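Local coordinates for protein agarase (Pseudoalteromonas fuliginea, PDB 6XJ9) that probably hydrolyses agarose, as a glycoside hydrolase of family 50 from a marine bacterium, at residues I73-E78 / L201-I206; F89-E94 / A186-S191; L95-P98 / S102-I105; N122-V125 / T130-A133. One frame throughout, in Å; residues are numbered along the deposited sequence.

How the contacts relate
After four earlier strands the chain reaches strand 70-75, and contact 1 closes the longest loop by setting it opposite strand 199-210. Nested inside lies contact 2, in which strand 89-97 meets strand 185-193. Contacts 3 and 4 are smaller still, both within the loop of contact 2, and follow one another in series without crossing: residues 95-98 turn over onto 102-105, then 122-125 onto 130-133. All four fasten the beta-sandwich of the agarase CBM-like region. Strands 70-75, 185-193, 103-111 and 116-123 run along one layer; 199-210, 89-97 and 128-134 form the facing one. Strand 169-174 pairs with both 116-123 and 128-134, joining the layers along that side.

Contact 1: I73-E78 / L201-I206; sequences IVFSPE and LAIKSI
Phe75 and Ile206 make the tight part of this contact, meeting from opposite directions across the interior of the beta-sandwich. The CD1 methyl of Ile206 sits over one face of the Phe75 ring, 3.8 Å from its centroid and only 16° off the ring normal, a well-formed CH-pi contact. On the opposite face lies Ile73 CG1 of the same strand, so the aromatic ring is clasped between two aliphatic groups. Ile203 closes the rim: its CD1 touches the ring edge at Phe75 CZ, 4.0 Å away. The benzyl group reaches this place because CG stands beside the backbone N, chi1 -56°. Toward Ile73 the packing slackens, for Ile73 CG2 and Ile203 CD1 are 4.4 Å apart. The other sides of the two segments are polar, with Ser76, Lys204 and Ser205 partly exposed: beyond the strand end Ser76 OG bonds to Ala186 O, Ser205 OG bonds to Glu94 OE1, and Lys204 lies against Tyr128 in a cation-pi contact. Were Phe75 cut back to alanine, the Ile206 methyl would probably lose the ring face it rests on, and a gap would be likely to open beside Ile203. With strand axes 12.0 Å apart, large apolar residues are needed to span the distance, and cohesion here rests on dispersion and burial of hydrocarbon rather than on directional polar bonds.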
loop_
_atom_site.group_PDB
_atom_site.type_symbol
_atom_site.label_atom_id
_atom_site.label_comp_id
_atom_site.label_asym_id
_atom_site.label_seq_id
_atom_site.Cartn_x
_atom_site.Cartn_y
_atom_site.Cartn_z
ATOM N N ILE A 73 13.134 25.514 -9.793
ATOM C CA ILE A 73 12.861 26.352 -10.947
ATOM C C ILE A 73 12.210 27.624 -10.417
ATOM O O ILE A 73 11.311 27.563 -9.572
ATOM C CB ILE A 73 11.982 25.615 -11.981
ATOM C CG1 ILE A 73 11.561 26.529 -13.137
ATOM C CG2 ILE A 73 10.783 24.958 -11.307
ATOM C CD1 ILE A 73 11.195 25.793 -14.400
ATOM N N VAL A 74 12.720 28.770 -10.873
ATOM C CA VAL A 74 12.261 30.061 -10.386
ATOM C C VAL A 74 11.685 30.829 -11.569
ATOM O O VAL A 74 12.383 31.060 -12.551
ATOM C CB VAL A 74 13.400 30.851 -9.705
ATOM C CG1 VAL A 74 12.929 32.210 -9.208
ATOM C CG2 VAL A 74 14.050 30.069 -8.571
ATOM N N PHE A 75 10.398 31.169 -11.478
ATOM C CA PHE A 75 9.750 32.024 -12.458
ATOM C C PHE A 75 9.813 33.464 -11.958
ATOM O O PHE A 75 9.325 33.763 -10.870
ATOM C CB PHE A 75 8.302 31.583 -12.679
ATOM C CG PHE A 75 8.146 30.140 -13.092
ATOM C CD1 PHE A 75 8.214 29.773 -14.426
ATOM C CD2 PHE A 75 7.917 29.153 -12.147
ATOM C CE1 PHE A 75 8.047 28.449 -14.807
ATOM C CE2 PHE A 75 7.765 27.830 -12.530
ATOM C CZ PHE A 75 7.820 27.477 -13.857
ATOM N N SER A 76 10.441 34.335 -12.759
ATOM C CA SER A 76 10.587 35.743 -12.428
ATOM C C SER A 76 10.366 36.595 -13.680
ATOM O O SER A 76 10.983 36.352 -14.713
ATOM C CB SER A 76 11.935 35.996 -11.806
ATOM O OG SER A 76 12.013 37.318 -11.306
ATOM N N PRO A 77 9.456 37.595 -13.652
ATOM C CA PRO A 77 9.274 38.492 -14.795
ATOM C C PRO A 77 10.307 39.615 -14.774
ATOM O O PRO A 77 11.033 39.770 -13.793
ATOM C CB PRO A 77 7.862 39.046 -14.568
ATOM C CG PRO A 77 7.691 39.048 -13.061
ATOM C CD PRO A 77 8.540 37.903 -12.541
ATOM N N GLU A 78 10.363 40.390 -15.867
ATOM C CA GLU A 78 11.263 41.529 -15.963
ATOM C C GLU A 78 10.904 42.530 -14.868
ATOM O O GLU A 78 11.766 42.951 -14.100
ATOM C CB GLU A 78 11.221 42.145 -17.365
ATOM N N LEU A 201 9.331 16.765 -12.472
ATOM C CA LEU A 201 8.057 17.459 -12.491
ATOM C C LEU A 201 7.792 17.954 -13.907
ATOM O O LEU A 201 8.707 18.423 -14.590
ATOM C CB LEU A 201 8.120 18.613 -11.487
ATOM C CG LEU A 201 6.816 19.364 -11.231
ATOM C CD1 LEU A 201 5.857 18.535 -10.385
ATOM C CD2 LEU A 201 7.107 20.690 -10.560
ATOM N N ALA A 202 6.531 17.817 -14.331
ATOM C CA ALA A 202 6.082 18.344 -15.610
ATOM C C ALA A 202 5.079 19.469 -15.364
ATOM O O ALA A 202 4.088 19.283 -14.669
ATOM C CB ALA A 202 5.491 17.227 -16.446
ATOM N N ILE A 203 5.358 20.642 -15.942
ATOM C CA ILE A 203 4.527 21.818 -15.752
ATOM C C ILE A 203 3.844 22.165 -17.076
ATOM O O ILE A 203 4.504 22.574 -18.031
ATOM C CB ILE A 203 5.387 22.972 -15.209
ATOM C CG1 ILE A 203 6.142 22.549 -13.943
ATOM C CG2 ILE A 203 4.549 24.226 -14.999
ATOM C CD1 ILE A 203 7.262 23.486 -13.542
ATOM N N LYS A 204 2.515 21.996 -17.109
ATOM C CA LYS A 204 1.705 22.209 -18.300
ATOM C C LYS A 204 1.234 23.661 -18.375
ATOM O O LYS A 204 1.228 24.238 -19.459
ATOM C CB LYS A 204 0.507 21.254 -18.329
ATOM C CG LYS A 204 -0.444 21.431 -19.508
ATOM C CD LYS A 204 -1.493 20.346 -19.621
ATOM C CE LYS A 204 -0.931 19.046 -20.153
ATOM N NZ LYS A 204 -2.007 18.074 -20.453
ATOM N N SER A 205 0.836 24.232 -17.228
ATOM C CA SER A 205 0.338 25.600 -17.169
ATOM C C SER A 205 0.379 26.160 -15.751
ATOM O O SER A 205 0.324 25.423 -14.763
ATOM C CB SER A 205 -1.048 25.737 -17.764
ATOM O OG SER A 205 -2.045 25.357 -16.833
ATOM N N ILE A 206 0.509 27.487 -15.688
ATOM C CA ILE A 206 0.378 28.274 -14.476
ATOM C C ILE A 206 -0.589 29.401 -14.810
ATOM O O ILE A 206 -0.480 30.001 -15.881
ATOM C CB ILE A 206 1.746 28.821 -14.011
ATOM C CG1 ILE A 206 2.838 27.747 -14.003
ATOM C CG2 ILE A 206 1.624 29.499 -12.657
ATOM C CD1 ILE A 206 4.239 28.304 -13.863
#

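Contact 2: F89-E94 / A186-S191; sequences FNLAFE and AKIAIS
What marks this contact is the way Ile188 divides its two branches between Leu91 and Phe93. Its long branch meets Leu91 tip to tip, Ile188 CD1 lying 3.8 Å from Leu91 CD2. Its short branch slides past Phe93 instead, and Ile188 CG2 comes up against the ring edge, in plane, 3.8 Å from Phe93 CZ. A beta-branched residue suits the place, since one CB supplies methyls in two directions: CG1 beside the backbone N (chi1 -70°) carries CD1 toward Leu91, while CG2 lies anti to that N and is left for Phe93. Ile190 adds a second touch on the same ring, its CD1 standing 4.0 Å from Phe93 CE2. The two strands belong to facing layers of the sandwich, their directions turned by 42°. Leu107 and Ile109 of strand 103-111 and Ile206 of strand 199-210 enlarge the same apolar core. Near the start of 186-191, Ala186 and Lys187 both face Ser110, forming a classic beta bulge. Across the layers, however, the meeting is wholly hydrocarbon: its specificity comes from the fit of branches and ring edge, and its strength from keeping four large side chains away from water.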
loop_
_atom_site.group_PDB
_atom_site.type_symbol
_atom_site.label_atom_id
_atom_site.label_comp_id
_atom_site.label_asym_id
_atom_site.label_seq_id
_atom_site.Cartn_x
_atom_site.Cartn_y
_atom_site.Cartn_z
ATOM N N PHE A 89 -9.070 35.245 -5.611
ATOM C CA PHE A 89 -8.476 34.486 -6.699
ATOM C C PHE A 89 -7.426 33.516 -6.161
ATOM O O PHE A 89 -6.995 33.636 -5.019
ATOM C CB PHE A 89 -7.897 35.433 -7.754
ATOM C CG PHE A 89 -6.682 36.223 -7.332
ATOM C CD1 PHE A 89 -6.797 37.316 -6.485
ATOM C CD2 PHE A 89 -5.422 35.901 -7.820
ATOM C CE1 PHE A 89 -5.675 38.037 -6.101
ATOM C CE2 PHE A 89 -4.303 36.634 -7.449
ATOM C CZ PHE A 89 -4.431 37.702 -6.591
ATOM N N ASN A 90 -7.016 32.576 -7.022
ATOM C CA ASN A 90 -5.993 31.600 -6.684
ATOM C C ASN A 90 -4.982 31.481 -7.823
ATOM O O ASN A 90 -5.268 31.820 -8.972
ATOM C CB ASN A 90 -6.592 30.235 -6.325
ATOM C CG ASN A 90 -7.349 29.597 -7.469
ATOM O OD1 ASN A 90 -6.755 28.942 -8.322
ATOM N ND2 ASN A 90 -8.663 29.772 -7.489
ATOM N N LEU A 91 -3.801 30.980 -7.464
ATOM C CA LEU A 91 -2.719 30.683 -8.382
ATOM C C LEU A 91 -2.667 29.166 -8.564
ATOM O O LEU A 91 -2.584 28.422 -7.583
ATOM C CB LEU A 91 -1.433 31.225 -7.747
ATOM C CG LEU A 91 -0.116 30.805 -8.403
ATOM C CD1 LEU A 91 -0.016 31.334 -9.826
ATOM C CD2 LEU A 91 1.063 31.289 -7.569
ATOM N N ALA A 92 -2.728 28.713 -9.821
ATOM C CA ALA A 92 -2.953 27.303 -10.097
ATOM C C ALA A 92 -1.854 26.759 -11.002
ATOM O O ALA A 92 -1.456 27.421 -11.962
ATOM C CB ALA A 92 -4.307 27.133 -10.733
ATOM N N PHE A 93 -1.388 25.545 -10.688
ATOM C CA PHE A 93 -0.372 24.863 -11.473
ATOM C C PHE A 93 -0.923 23.531 -11.968
ATOM O O PHE A 93 -1.457 22.744 -11.189
ATOM C CB PHE A 93 0.879 24.606 -10.625
ATOM C CG PHE A 93 1.546 25.826 -10.039
ATOM C CD1 PHE A 93 0.999 26.488 -8.950
ATOM C CD2 PHE A 93 2.738 26.308 -10.564
ATOM C CE1 PHE A 93 1.620 27.604 -8.403
ATOM C CE2 PHE A 93 3.357 27.425 -10.017
ATOM C CZ PHE A 93 2.799 28.072 -8.937
ATOM N N GLU A 94 -0.774 23.272 -13.270
ATOM C CA GLU A 94 -1.126 21.975 -13.819
ATOM C C GLU A 94 0.146 21.141 -13.957
ATOM O O GLU A 94 1.027 21.487 -14.749
ATOM C CB GLU A 94 -1.850 22.132 -15.153
ATOM C CG GLU A 94 -3.351 22.222 -15.004
ATOM C CD GLU A 94 -4.077 22.099 -16.331
ATOM O OE1 GLU A 94 -3.978 23.046 -17.141
ATOM O OE2 GLU A 94 -4.708 21.046 -16.562
ATOM N N ALA A 186 7.510 39.381 -6.931
ATOM C CA ALA A 186 8.792 39.380 -7.620
ATOM C C ALA A 186 9.104 38.020 -8.244
ATOM O O ALA A 186 9.655 37.966 -9.341
ATOM C CB ALA A 186 9.891 39.827 -6.684
ATOM N N LYS A 187 8.773 36.921 -7.548
ATOM C CA LYS A 187 9.139 35.605 -8.056
ATOM C C LYS A 187 8.232 34.511 -7.493
ATOM O O LYS A 187 7.731 34.629 -6.377
ATOM C CB LYS A 187 10.609 35.299 -7.754
ATOM C CG LYS A 187 11.005 35.364 -6.284
ATOM C CD LYS A 187 12.500 35.240 -6.060
ATOM N N ILE A 188 8.050 33.449 -8.290
ATOM C CA ILE A 188 7.415 32.205 -7.872
ATOM C C ILE A 188 8.479 31.116 -7.970
ATOM O O ILE A 188 9.034 30.913 -9.048
ATOM C CB ILE A 188 6.215 31.866 -8.783
ATOM C CG1 ILE A 188 5.037 32.822 -8.577
ATOM C CG2 ILE A 188 5.788 30.408 -8.620
ATOM C CD1 ILE A 188 3.968 32.714 -9.652
ATOM N N ALA A 189 8.768 30.439 -6.849
ATOM C CA ALA A 189 9.772 29.380 -6.836
ATOM C C ALA A 189 9.123 28.027 -6.531
ATOM O O ALA A 189 8.368 27.895 -5.576
ATOM C CB ALA A 189 10.848 29.709 -5.822
ATOM N N ILE A 190 9.456 27.011 -7.336
ATOM C CA ILE A 190 9.098 25.632 -7.045
ATOM C C ILE A 190 10.393 24.892 -6.726
ATOM O O ILE A 190 11.248 24.789 -7.600
ATOM C CB ILE A 190 8.361 24.979 -8.239
ATOM C CG1 ILE A 190 7.061 25.705 -8.612
ATOM C CG2 ILE A 190 8.138 23.482 -8.011
ATOM C CD1 ILE A 190 5.984 25.674 -7.543
ATOM N N SER A 191 10.523 24.379 -5.484
ATOM C CA SER A 191 11.755 23.723 -5.061
ATOM C C SER A 191 11.521 22.304 -4.536
ATOM O O SER A 191 10.413 21.947 -4.127
ATOM C CB SER A 191 12.542 24.556 -4.066
ATOM O OG SER A 191 11.824 24.738 -2.854
#

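Contact 3: L95-P98 / S102-I105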
loop_
_atom_site.group_PDB
_atom_site.type_symbol
_atom_site.label_atom_id
_atom_site.label_comp_id
_atom_site.label_asym_id
_atom_site.label_seq_id
_atom_site.Cartn_x
_atom_site.Cartn_y
_atom_site.Cartn_z
ATOM N N LEU A 95 0.224 20.060 -13.164
ATOM C CA LEU A 95 1.476 19.366 -12.896
ATOM C C LEU A 95 1.300 17.862 -13.050
ATOM O O LEU A 95 0.340 17.290 -12.547
ATOM C CB LEU A 95 1.960 19.686 -11.473
ATOM C CG LEU A 95 2.191 21.163 -11.145
ATOM C CD1 LEU A 95 2.463 21.361 -9.659
ATOM C CD2 LEU A 95 3.321 21.755 -11.981
ATOM N N ALA A 96 2.271 17.238 -13.718
ATOM C CA ALA A 96 2.410 15.792 -13.740
ATOM C C ALA A 96 3.773 15.417 -13.166
ATOM O O ALA A 96 4.608 16.283 -12.934
ATOM C CB ALA A 96 2.247 15.279 -15.150
ATOM N N ASN A 97 3.991 14.117 -12.950
ATOM C CA ASN A 97 5.265 13.655 -12.428
ATOM C C ASN A 97 5.668 12.391 -13.185
ATOM O O ASN A 97 5.180 11.305 -12.890
ATOM C CB ASN A 97 5.201 13.503 -10.905
ATOM C CG ASN A 97 6.374 12.758 -10.306
ATOM O OD1 ASN A 97 7.355 12.480 -10.988
ATOM N ND2 ASN A 97 6.275 12.427 -9.032
ATOM N N PRO A 98 6.557 12.501 -14.198
ATOM C CA PRO A 98 7.019 11.331 -14.943
ATOM C C PRO A 98 8.159 10.558 -14.277
ATOM O O PRO A 98 8.700 9.640 -14.882
ATOM C CB PRO A 98 7.479 11.942 -16.280
ATOM C CG PRO A 98 7.930 13.353 -15.925
ATOM C CD PRO A 98 7.101 13.766 -14.724
ATOM N N SER A 102 7.250 10.038 -5.840
ATOM C CA SER A 102 6.418 11.199 -5.567
ATOM C C SER A 102 7.320 12.367 -5.170
ATOM O O SER A 102 8.436 12.149 -4.691
ATOM C CB SER A 102 5.400 10.892 -4.505
ATOM O OG SER A 102 5.973 10.946 -3.199
ATOM N N VAL A 103 6.857 13.598 -5.423
ATOM C CA VAL A 103 7.665 14.769 -5.125
ATOM C C VAL A 103 6.842 15.732 -4.280
ATOM O O VAL A 103 5.764 16.158 -4.694
ATOM C CB VAL A 103 8.254 15.458 -6.376
ATOM C CG1 VAL A 103 7.178 15.977 -7.326
ATOM C CG2 VAL A 103 9.201 16.591 -5.990
ATOM N N GLN A 104 7.379 16.050 -3.097
ATOM C CA GLN A 104 6.911 17.166 -2.301
ATOM C C GLN A 104 7.594 18.422 -2.822
ATOM O O GLN A 104 8.796 18.601 -2.623
ATOM C CB GLN A 104 7.230 16.967 -0.812
ATOM C CG GLN A 104 6.794 18.143 0.048
ATOM C CD GLN A 104 6.980 17.907 1.526
ATOM O OE1 GLN A 104 7.555 16.910 1.952
ATOM N NE2 GLN A 104 6.495 18.834 2.327
ATOM N N ILE A 105 6.809 19.283 -3.482
ATOM C CA ILE A 105 7.319 20.570 -3.935
ATOM C C ILE A 105 7.042 21.620 -2.862
ATOM O O ILE A 105 6.065 21.538 -2.122
ATOM C CB ILE A 105 6.732 20.977 -5.304
ATOM C CG1 ILE A 105 5.199 20.978 -5.287
ATOM C CG2 ILE A 105 7.275 20.092 -6.412
ATOM C CD1 ILE A 105 4.558 21.483 -6.558
#
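Leu95 and Ile105 reach toward each other tip to tip, Leu95 CD1 lying 3.7 Å from Ile105 CD1. Each extends one thin methyl end, which lets the side chains bridge backbones whose CA atoms at Leu95 and Ile105 are 10.8 Å apart. The Ile105 end is placed by a chi1 of 55°, with CG1 set between the backbone N and the carbonyl carbon. Farther along, the backbones converge, and the CA atoms of Asn97 and Ser102 are 7.4 Å apart. Here the shorter, polar Asn97 is long enough to cross. With CG turned away from its backbone N (chi1 168°), Asn97 points its amide across the gap, and ND2 comes to rest 3.7 Å from Ser102 CA. Val103 flanks the same nitrogen with its CG1 methyl, 4.0 Å from Asn97 ND2. These neighbours only pack against the amide: OD1 accepts from Gly99 N and ND2 donates to His101 O, both in the turn, and ND2 also donates to Val123 O at the end of strand 116-123. An asparagine suits this place because one flat group carrying donors and an acceptor can tie the turn at two points and also reach strand 116-123, which fixes its rotation. The chain thereby passes between layers of the beta-sandwich as a beta-arch. Ser102 points away from 95-98, and its OG bonds to Asp691 of helix 689-704, while Pro98 packs on Asp167 of the second subunit. The chemistry is graded: hydrocarbon ends meet inside, whereas a buried amide at the strand end is satisfied by backbone atoms of the turn and of Val123.

Contact 4: N122-V125 / T130-A133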
loop_
_atom_site.group_PDB
_atom_site.type_symbol
_atom_site.label_atom_id
_atom_site.label_comp_id
_atom_site.label_asym_id
_atom_site.label_seq_id
_atom_site.Cartn_x
_atom_site.Cartn_y
_atom_site.Cartn_z
ATOM N N ASN A 122 2.328 17.378 -2.177
ATOM C CA ASN A 122 2.887 16.212 -2.835
ATOM C C ASN A 122 2.277 16.079 -4.230
ATOM O O ASN A 122 1.071 16.222 -4.379
ATOM C CB ASN A 122 2.708 14.938 -2.002
ATOM C CG ASN A 122 3.365 13.732 -2.651
ATOM O OD1 ASN A 122 2.833 13.165 -3.603
ATOM N ND2 ASN A 122 4.518 13.326 -2.146
ATOM N N VAL A 123 3.128 15.802 -5.230
ATOM C CA VAL A 123 2.725 15.490 -6.596
ATOM C C VAL A 123 3.032 14.018 -6.853
ATOM O O VAL A 123 4.175 13.667 -7.147
ATOM C CB VAL A 123 3.437 16.368 -7.649
ATOM C CG1 VAL A 123 2.954 16.083 -9.069
ATOM C CG2 VAL A 123 3.374 17.854 -7.336
ATOM N N PRO A 124 2.002 13.136 -6.815
ATOM C CA PRO A 124 2.172 11.710 -7.084
ATOM C C PRO A 124 2.743 11.461 -8.479
ATOM O O PRO A 124 2.576 12.279 -9.376
ATOM C CB PRO A 124 0.743 11.139 -7.054
ATOM C CG PRO A 124 -0.083 12.171 -6.312
ATOM C CD PRO A 124 0.605 13.501 -6.530
ATOM N N VAL A 125 3.434 10.326 -8.626
ATOM C CA VAL A 125 3.852 9.782 -9.904
ATOM C C VAL A 125 2.595 9.610 -10.758
ATOM O O VAL A 125 1.615 9.027 -10.304
ATOM C CB VAL A 125 4.580 8.442 -9.669
ATOM C CG1 VAL A 125 4.678 7.571 -10.914
ATOM C CG2 VAL A 125 5.957 8.658 -9.046
ATOM N N THR A 130 -4.505 19.559 -10.958
ATOM C CA THR A 130 -4.382 20.972 -10.641
ATOM C C THR A 130 -4.118 21.140 -9.148
ATOM O O THR A 130 -4.801 20.548 -8.310
ATOM C CB THR A 130 -5.551 21.795 -11.203
ATOM O OG1 THR A 130 -5.419 21.775 -12.625
ATOM C CG2 THR A 130 -5.525 23.239 -10.756
ATOM N N TYR A 131 -3.094 21.947 -8.854
ATOM C CA TYR A 131 -2.678 22.314 -7.511
ATOM C C TYR A 131 -2.838 23.820 -7.378
ATOM O O TYR A 131 -2.334 24.570 -8.213
ATOM C CB TYR A 131 -1.232 21.870 -7.279
ATOM C CG TYR A 131 -1.055 20.390 -7.490
ATOM C CD1 TYR A 131 -0.919 19.855 -8.766
ATOM C CD2 TYR A 131 -1.089 19.515 -6.413
ATOM C CE1 TYR A 131 -0.795 18.487 -8.963
ATOM C CE2 TYR A 131 -0.969 18.148 -6.595
ATOM C CZ TYR A 131 -0.813 17.633 -7.870
ATOM O OH TYR A 131 -0.693 16.282 -8.024
ATOM N N TYR A 132 -3.568 24.256 -6.349
ATOM C CA TYR A 132 -3.884 25.672 -6.269
ATOM C C TYR A 132 -3.557 26.225 -4.885
ATOM O O TYR A 132 -3.534 25.499 -3.890
ATOM C CB TYR A 132 -5.331 25.915 -6.704
ATOM C CG TYR A 132 -6.348 25.364 -5.739
ATOM C CD1 TYR A 132 -6.676 26.053 -4.578
ATOM C CD2 TYR A 132 -6.980 24.154 -5.983
ATOM C CE1 TYR A 132 -7.601 25.553 -3.677
ATOM C CE2 TYR A 132 -7.916 23.645 -5.092
ATOM C CZ TYR A 132 -8.222 24.348 -3.938
ATOM O OH TYR A 132 -9.139 23.863 -3.049
ATOM N N ALA A 133 -3.283 27.528 -4.851
ATOM C CA ALA A 133 -3.043 28.265 -3.628
ATOM C C ALA A 133 -3.834 29.568 -3.696
ATOM O O ALA A 133 -3.594 30.380 -4.586
ATOM C CB ALA A 133 -1.560 28.522 -3.502
#
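Asn122, whose carbonyl O packs 3.6 Å from Tyr131 CE2, has its side-chain ND2 gripped by two acceptors, Ser102 OG and His685 O. The Asn122 side chain points away from Tyr131, whose ring makes most of the contact from the other side. The Tyr131 chi1 of -57° sets CG beside the backbone N and sends the long phenol toward 122-125. One face of the ring receives Val123 CG2, offset toward the rim and 4.2 Å from Tyr131 CZ. The phenol oxygen ends among carbon atoms of this segment, with Pro124 CD 3.4 Å from Tyr131 OH and Val123 CG1 farther off at 3.8 Å. A tyrosine suits the place because its long flat ring spans the interior and the hydroxyl extends its reach to Pro124, where the strand has given way to a loop. Val169 and Phe171 of strand 169-174 and Leu95 of strand 89-97 also touch Tyr131, adding apolar cover. Strand 128-134 lies between those two strands, while Val123 also packs on Leu201 of strand 199-210, and Ala687, just before helix 689-704, touches both Asn122 and Pro124.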